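Local coordinates for protein Tubulin/ftsz, gtpase (Methanosaeta thermophila, PDB 3ZID) that binds GTP, has GTPase activity and, as a tubulin/FtsZ homologue of archaea, is thought to take part in controlling cell shape, at residues Ile205-Ser210 / Met274-Gly279; Lys222-Gly227 / His302-Ile307. One frame throughout, in Å; residues are numbered along the deposited sequence.

Interaction 1 of 2, residues Ile205-Ser210 / Met274-Gly279; sequences IEALDS and MIVIQG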
loop_
_atom_site.group_PDB
_atom_site.type_symbol
_atom_site.label_atom_id
_atom_site.label_comp_id
_atom_site.label_asym_id
_atom_site.label_seq_id
_atom_site.Cartn_x
_atom_site.Cartn_y
_atom_site.Cartn_z
ATOM N N ILE A 205 9.958 -9.158 -5.536
ATOM C CA ILE A 205 11.279 -8.772 -5.980
ATOM C C ILE A 205 12.101 -9.991 -6.401
ATOM O O ILE A 205 12.700 -9.993 -7.464
ATOM C CB ILE A 205 11.998 -7.999 -4.866
ATOM C CG1 ILE A 205 11.351 -6.621 -4.691
ATOM C CG2 ILE A 205 13.481 -7.842 -5.182
ATOM C CD1 ILE A 205 11.583 -6.018 -3.325
ATOM N N GLU A 206 12.083 -11.037 -5.579
ATOM C CA GLU A 206 12.760 -12.302 -5.904
ATOM C C GLU A 206 12.291 -12.885 -7.241
ATOM O O GLU A 206 13.099 -13.228 -8.095
ATOM C CB GLU A 206 12.564 -13.322 -4.778
ATOM C CG GLU A 206 13.427 -14.577 -4.937
ATOM C CD GLU A 206 13.502 -15.413 -3.671
ATOM O OE1 GLU A 206 12.442 -15.722 -3.087
ATOM O OE2 GLU A 206 14.631 -15.760 -3.268
ATOM N N ALA A 207 10.980 -12.964 -7.416
ATOM C CA ALA A 207 10.383 -13.455 -8.644
ATOM C C ALA A 207 10.851 -12.633 -9.835
ATOM O O ALA A 207 11.312 -13.190 -10.831
ATOM C CB ALA A 207 8.866 -13.410 -8.553
ATOM N N LEU A 208 10.738 -11.311 -9.738
ATOM C CA LEU A 208 11.164 -10.439 -10.838
ATOM C C LEU A 208 12.654 -10.578 -11.132
ATOM O O LEU A 208 13.079 -10.500 -12.285
ATOM C CB LEU A 208 10.812 -8.972 -10.554
ATOM C CG LEU A 208 9.320 -8.623 -10.485
ATOM C CD1 LEU A 208 9.066 -7.203 -9.951
ATOM C CD2 LEU A 208 8.655 -8.797 -11.832
ATOM N N ASP A 209 13.447 -10.819 -10.096
ATOM C CA ASP A 209 14.883 -10.875 -10.283
ATOM C C ASP A 209 15.426 -12.188 -10.808
ATOM O O ASP A 209 16.426 -12.203 -11.508
ATOM C CB ASP A 209 15.612 -10.588 -8.977
ATOM C CG ASP A 209 17.057 -10.225 -9.201
ATOM O OD1 ASP A 209 17.385 -9.756 -10.314
ATOM O OD2 ASP A 209 17.881 -10.493 -8.301
ATOM N N SER A 210 14.733 -13.279 -10.536
ATOM C CA SER A 210 15.282 -14.589 -10.858
ATOM C C SER A 210 15.041 -14.971 -12.312
ATOM O O SER A 210 15.847 -15.661 -12.913
ATOM C CB SER A 210 14.664 -15.645 -9.936
ATOM O OG SER A 210 13.292 -15.818 -10.219
ATOM N N MET A 274 -0.767 -11.561 -12.476
ATOM C CA MET A 274 0.487 -12.274 -12.646
ATOM C C MET A 274 0.539 -13.296 -11.504
ATOM O O MET A 274 0.426 -12.935 -10.333
ATOM C CB MET A 274 1.684 -11.321 -12.576
ATOM C CG MET A 274 3.050 -11.986 -12.854
ATOM S SD MET A 274 4.401 -10.776 -12.886
ATOM C CE MET A 274 4.378 -10.168 -11.216
ATOM N N ILE A 275 0.622 -14.577 -11.846
ATOM C CA ILE A 275 0.712 -15.634 -10.841
ATOM C C ILE A 275 2.122 -16.232 -10.851
ATOM O O ILE A 275 2.578 -16.696 -11.885
ATOM C CB ILE A 275 -0.313 -16.770 -11.106
ATOM C CG1 ILE A 275 -1.729 -16.221 -11.313
ATOM C CG2 ILE A 275 -0.276 -17.799 -9.993
ATOM C CD1 ILE A 275 -2.322 -15.559 -10.121
ATOM N N VAL A 276 2.811 -16.199 -9.718
ATOM C CA VAL A 276 4.152 -16.754 -9.615
ATOM C C VAL A 276 4.110 -17.952 -8.688
ATOM O O VAL A 276 3.634 -17.845 -7.563
ATOM C CB VAL A 276 5.176 -15.726 -9.047
ATOM C CG1 VAL A 276 6.590 -16.337 -9.005
ATOM C CG2 VAL A 276 5.174 -14.470 -9.875
ATOM N N ILE A 277 4.568 -19.098 -9.189
ATOM C CA ILE A 277 4.667 -20.323 -8.401
ATOM C C ILE A 277 6.128 -20.592 -8.088
ATOM O O ILE A 277 6.973 -20.636 -8.988
ATOM C CB ILE A 277 4.149 -21.559 -9.167
ATOM C CG1 ILE A 277 2.852 -21.246 -9.903
ATOM C CG2 ILE A 277 3.981 -22.755 -8.206
ATOM C CD1 ILE A 277 1.661 -21.362 -9.026
ATOM N N GLN A 278 6.428 -20.758 -6.812
ATOM C CA GLN A 278 7.796 -20.986 -6.390
ATOM C C GLN A 278 7.875 -22.215 -5.513
ATOM O O GLN A 278 7.064 -22.374 -4.608
ATOM C CB GLN A 278 8.308 -19.774 -5.615
ATOM C CG GLN A 278 9.737 -19.901 -5.134
ATOM C CD GLN A 278 10.207 -18.637 -4.427
ATOM O OE1 GLN A 278 9.681 -18.256 -3.390
ATOM N NE2 GLN A 278 11.178 -17.964 -5.020
ATOM N N GLY A 279 8.876 -23.060 -5.741
ATOM C CA GLY A 279 9.062 -24.207 -4.872
ATOM C C GLY A 279 10.035 -25.218 -5.451
ATOM O O GLY A 279 10.568 -24.996 -6.538
#

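Interaction 2 of 2, residues Lys222-Gly227 / His302-Ile307; sequences KTVMNG and HVFKGI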
loop_
_atom_site.group_PDB
_atom_site.type_symbol
_atom_site.label_atom_id
_atom_site.label_comp_id
_atom_site.label_asym_id
_atom_site.label_seq_id
_atom_site.Cartn_x
_atom_site.Cartn_y
_atom_site.Cartn_z
ATOM N N LYS A 222 4.398 -4.541 -15.283
ATOM C CA LYS A 222 3.832 -3.229 -15.575
ATOM C C LYS A 222 2.483 -3.357 -16.255
ATOM O O LYS A 222 1.562 -2.606 -15.946
ATOM C CB LYS A 222 4.766 -2.399 -16.456
ATOM C CG LYS A 222 6.076 -2.016 -15.813
ATOM C CD LYS A 222 7.002 -1.390 -16.839
ATOM C CE LYS A 222 6.580 0.035 -17.161
ATOM N NZ LYS A 222 6.629 0.909 -15.960
ATOM N N THR A 223 2.373 -4.301 -17.185
ATOM C CA THR A 223 1.121 -4.530 -17.921
ATOM C C THR A 223 -0.054 -4.825 -16.981
ATOM O O THR A 223 -1.158 -4.311 -17.170
ATOM C CB THR A 223 1.273 -5.698 -18.933
ATOM O OG1 THR A 223 2.165 -5.315 -19.990
ATOM C CG2 THR A 223 -0.072 -6.093 -19.521
ATOM N N VAL A 224 0.180 -5.680 -15.993
ATOM C CA VAL A 224 -0.811 -5.959 -14.960
ATOM C C VAL A 224 -1.120 -4.695 -14.144
ATOM O O VAL A 224 -2.266 -4.299 -14.035
ATOM C CB VAL A 224 -0.347 -7.106 -14.027
ATOM C CG1 VAL A 224 -1.293 -7.251 -12.849
ATOM C CG2 VAL A 224 -0.264 -8.415 -14.808
ATOM N N MET A 225 -0.089 -4.035 -13.623
ATOM C CA MET A 225 -0.277 -2.923 -12.691
ATOM C C MET A 225 -0.993 -1.743 -13.327
ATOM O O MET A 225 -1.708 -0.998 -12.657
ATOM C CB MET A 225 1.073 -2.450 -12.141
ATOM C CG MET A 225 1.846 -3.499 -11.336
ATOM S SD MET A 225 0.953 -3.914 -9.832
ATOM C CE MET A 225 1.127 -2.375 -8.955
ATOM N N ASN A 226 -0.812 -1.585 -14.629
ATOM C CA ASN A 226 -1.422 -0.474 -15.345
ATOM C C ASN A 226 -2.750 -0.821 -15.988
ATOM O O ASN A 226 -3.282 -0.049 -16.764
ATOM C CB ASN A 226 -0.456 0.089 -16.378
ATOM C CG ASN A 226 0.699 0.818 -15.741
ATOM O OD1 ASN A 226 0.523 1.513 -14.748
ATOM N ND2 ASN A 226 1.895 0.634 -16.281
ATOM N N GLY A 227 -3.297 -1.981 -15.660
ATOM C CA GLY A 227 -4.579 -2.357 -16.225
ATOM C C GLY A 227 -5.733 -1.756 -15.439
ATOM O O GLY A 227 -5.550 -1.265 -14.325
ATOM N N HIS A 302 -6.640 -11.363 -18.398
ATOM C CA HIS A 302 -5.285 -11.674 -18.834
ATOM C C HIS A 302 -4.445 -12.169 -17.665
ATOM O O HIS A 302 -4.295 -11.469 -16.672
ATOM C CB HIS A 302 -4.628 -10.423 -19.421
ATOM C CG HIS A 302 -5.417 -9.780 -20.520
ATOM N ND1 HIS A 302 -5.613 -10.373 -21.750
ATOM C CD2 HIS A 302 -6.068 -8.591 -20.570
ATOM C CE1 HIS A 302 -6.344 -9.577 -22.510
ATOM N NE2 HIS A 302 -6.635 -8.490 -21.816
ATOM N N VAL A 303 -3.917 -13.381 -17.758
ATOM C CA VAL A 303 -3.090 -13.913 -16.683
ATOM C C VAL A 303 -1.703 -14.270 -17.183
ATOM O O VAL A 303 -1.562 -15.001 -18.149
ATOM C CB VAL A 303 -3.717 -15.175 -16.070
ATOM C CG1 VAL A 303 -2.855 -15.678 -14.912
ATOM C CG2 VAL A 303 -5.150 -14.890 -15.623
ATOM N N PHE A 304 -0.684 -13.727 -16.535
ATOM C CA PHE A 304 0.705 -14.093 -16.824
ATOM C C PHE A 304 1.176 -15.000 -15.713
ATOM O O PHE A 304 0.705 -14.909 -14.580
ATOM C CB PHE A 304 1.611 -12.863 -16.832
ATOM C CG PHE A 304 1.235 -11.846 -17.838
ATOM C CD1 PHE A 304 1.636 -11.979 -19.154
ATOM C CD2 PHE A 304 0.461 -10.759 -17.477
ATOM C CE1 PHE A 304 1.291 -11.035 -20.084
ATOM C CE2 PHE A 304 0.103 -9.815 -18.409
ATOM C CZ PHE A 304 0.516 -9.954 -19.712
ATOM N N LYS A 305 2.091 -15.898 -16.033
ATOM C CA LYS A 305 2.564 -16.830 -15.036
ATOM C C LYS A 305 4.056 -16.910 -15.052
ATOM O O LYS A 305 4.690 -16.672 -16.081
ATOM C CB LYS A 305 1.947 -18.209 -15.244
ATOM C CG LYS A 305 2.571 -18.993 -16.373
ATOM C CD LYS A 305 1.797 -20.277 -16.578
ATOM C CE LYS A 305 2.568 -21.246 -17.453
ATOM N NZ LYS A 305 3.827 -21.624 -16.776
ATOM N N GLY A 306 4.614 -17.192 -13.885
ATOM C CA GLY A 306 6.036 -17.380 -13.737
ATOM C C GLY A 306 6.273 -18.558 -12.808
ATOM O O GLY A 306 5.564 -18.738 -11.832
ATOM N N ILE A 307 7.265 -19.375 -13.123
ATOM C CA ILE A 307 7.660 -20.440 -12.225
ATOM C C ILE A 307 9.081 -20.163 -11.742
ATOM O O ILE A 307 9.949 -19.807 -12.535
ATOM C CB ILE A 307 7.528 -21.803 -12.904
ATOM C CG1 ILE A 307 6.203 -21.858 -13.660
ATOM C CG2 ILE A 307 7.513 -22.895 -11.897
ATOM C CD1 ILE A 307 6.121 -22.968 -14.680
#

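Interaction 1 of 2, residues Ile205-Ser210 / Met274-Gly279
The carboxylate of Glu206 and the side-chain amide of Gln278 meet almost perpendicularly, their planes 83° apart. NE2 of Gln278 comes in over one face of the carboxylate, well above its plane, and donates a weak hydrogen bond to Glu206 OE1, 3.2 Å away, with 158° at the hydrogen. This pair lies at one end of a helix-on-sheet contact of the tubulin/FtsZ fold: 205-210 is the last part of the long helix 186-210, corresponding to the central core helix of the superfamily, and 274-279 belongs to the mixed sheet of the C-terminal domain. Every second residue of the strand, Met274, Val276 and Gln278, directs its CB toward the helix.

Gln278 reaches toward the helix as an extended chain, CG opposite the backbone N (chi1 -180°), and meets the Glu206 side chain roughly square-on. The oxygen end of its amide has a stronger partner: OE1 accepts a hydrogen bond from Arg315 NE, fixing which way round the amide is turned. Glu206 OE1 also forms a salt bridge with Lys310 NZ, so this acid, only partly exposed, is probably kept ionised. The polar cluster thus ties the helix to Gln278, to Lys310 on the loop after strand 302-309 and to Arg315 on strand 315-322.

Next to it the contact becomes apolar and close. Ala207 is buried, and its small side chain lets the backbones approach to 7.1 Å between the CA atoms of Ala207 and Val276. Ala207 CB faces both methyls of Val276, with CG1 at 3.7 Å and CG2 at 4.1 Å.

Interaction 2 of 2, residues Lys222-Gly227 / His302-Ile307
This is an apolar helix-on-strand contact, partly buried, in which Phe304 reaches from strand 302-309, an outermost strand of the C-terminal sheet, to the last turn of the short helix 219-225. Val224 and Thr223 receive it with one methyl each. Val224 CG2 sits at the edge of the ring, near its plane, 3.6 Å from Phe304 CD2, and the valine and phenylalanine side chains lie alongside each other, running opposite ways. Thr223 CG2 approaches obliquely and divides itself between two ring atoms, Phe304 CE2 and CZ, each 3.9 Å away.

With chi1 at -68°, OG1 of Thr223 sits beside its own backbone N, leaving CG2 opposite that N and facing the ring; OG1 hydrogen-bonds Gly219 O one turn back, and that bond fixes the rotation. Val224 also touches Val319 and Ser321 of strand 315-322, so its contacts span the sheet from Phe304 across strand 270-279. A serine in place of Phe304 would probably leave the methyls of Val224 and Thr223 without their ring and open a gap between helix and strand.

The helix is also held by Arg272 of the neighbouring strand, whose NH1 donates to Thr223 O. Val303, next to Phe304, points away and packs on helix 286-296, so helices cover both faces of the sheet, the layered build of the C-terminal domain in the tubulin/FtsZ fold.

In the fold
Interactions 1 and 2 share one sheet: strands 270-279 and 302-309 run parallel side by side, and the contact centres are 12 Å apart. The strands are joined by probable backbone hydrogen bonds, Ile275 N to Phe304 O and Ile277 N to Gly306 O, both 2.8 Å. The two helices follow each other in the chain, and the residues between them correspond to the superfamily's T7 loop, which in tubulin and FtsZ reaches the nucleotide of the next subunit. Both contacts lie away from the GDP pocket of this chain, although helix 186-210, whose end forms interaction 1, also carries the GTP-binding Asn194, thereby linking the nucleotide site to the C-terminal sheet.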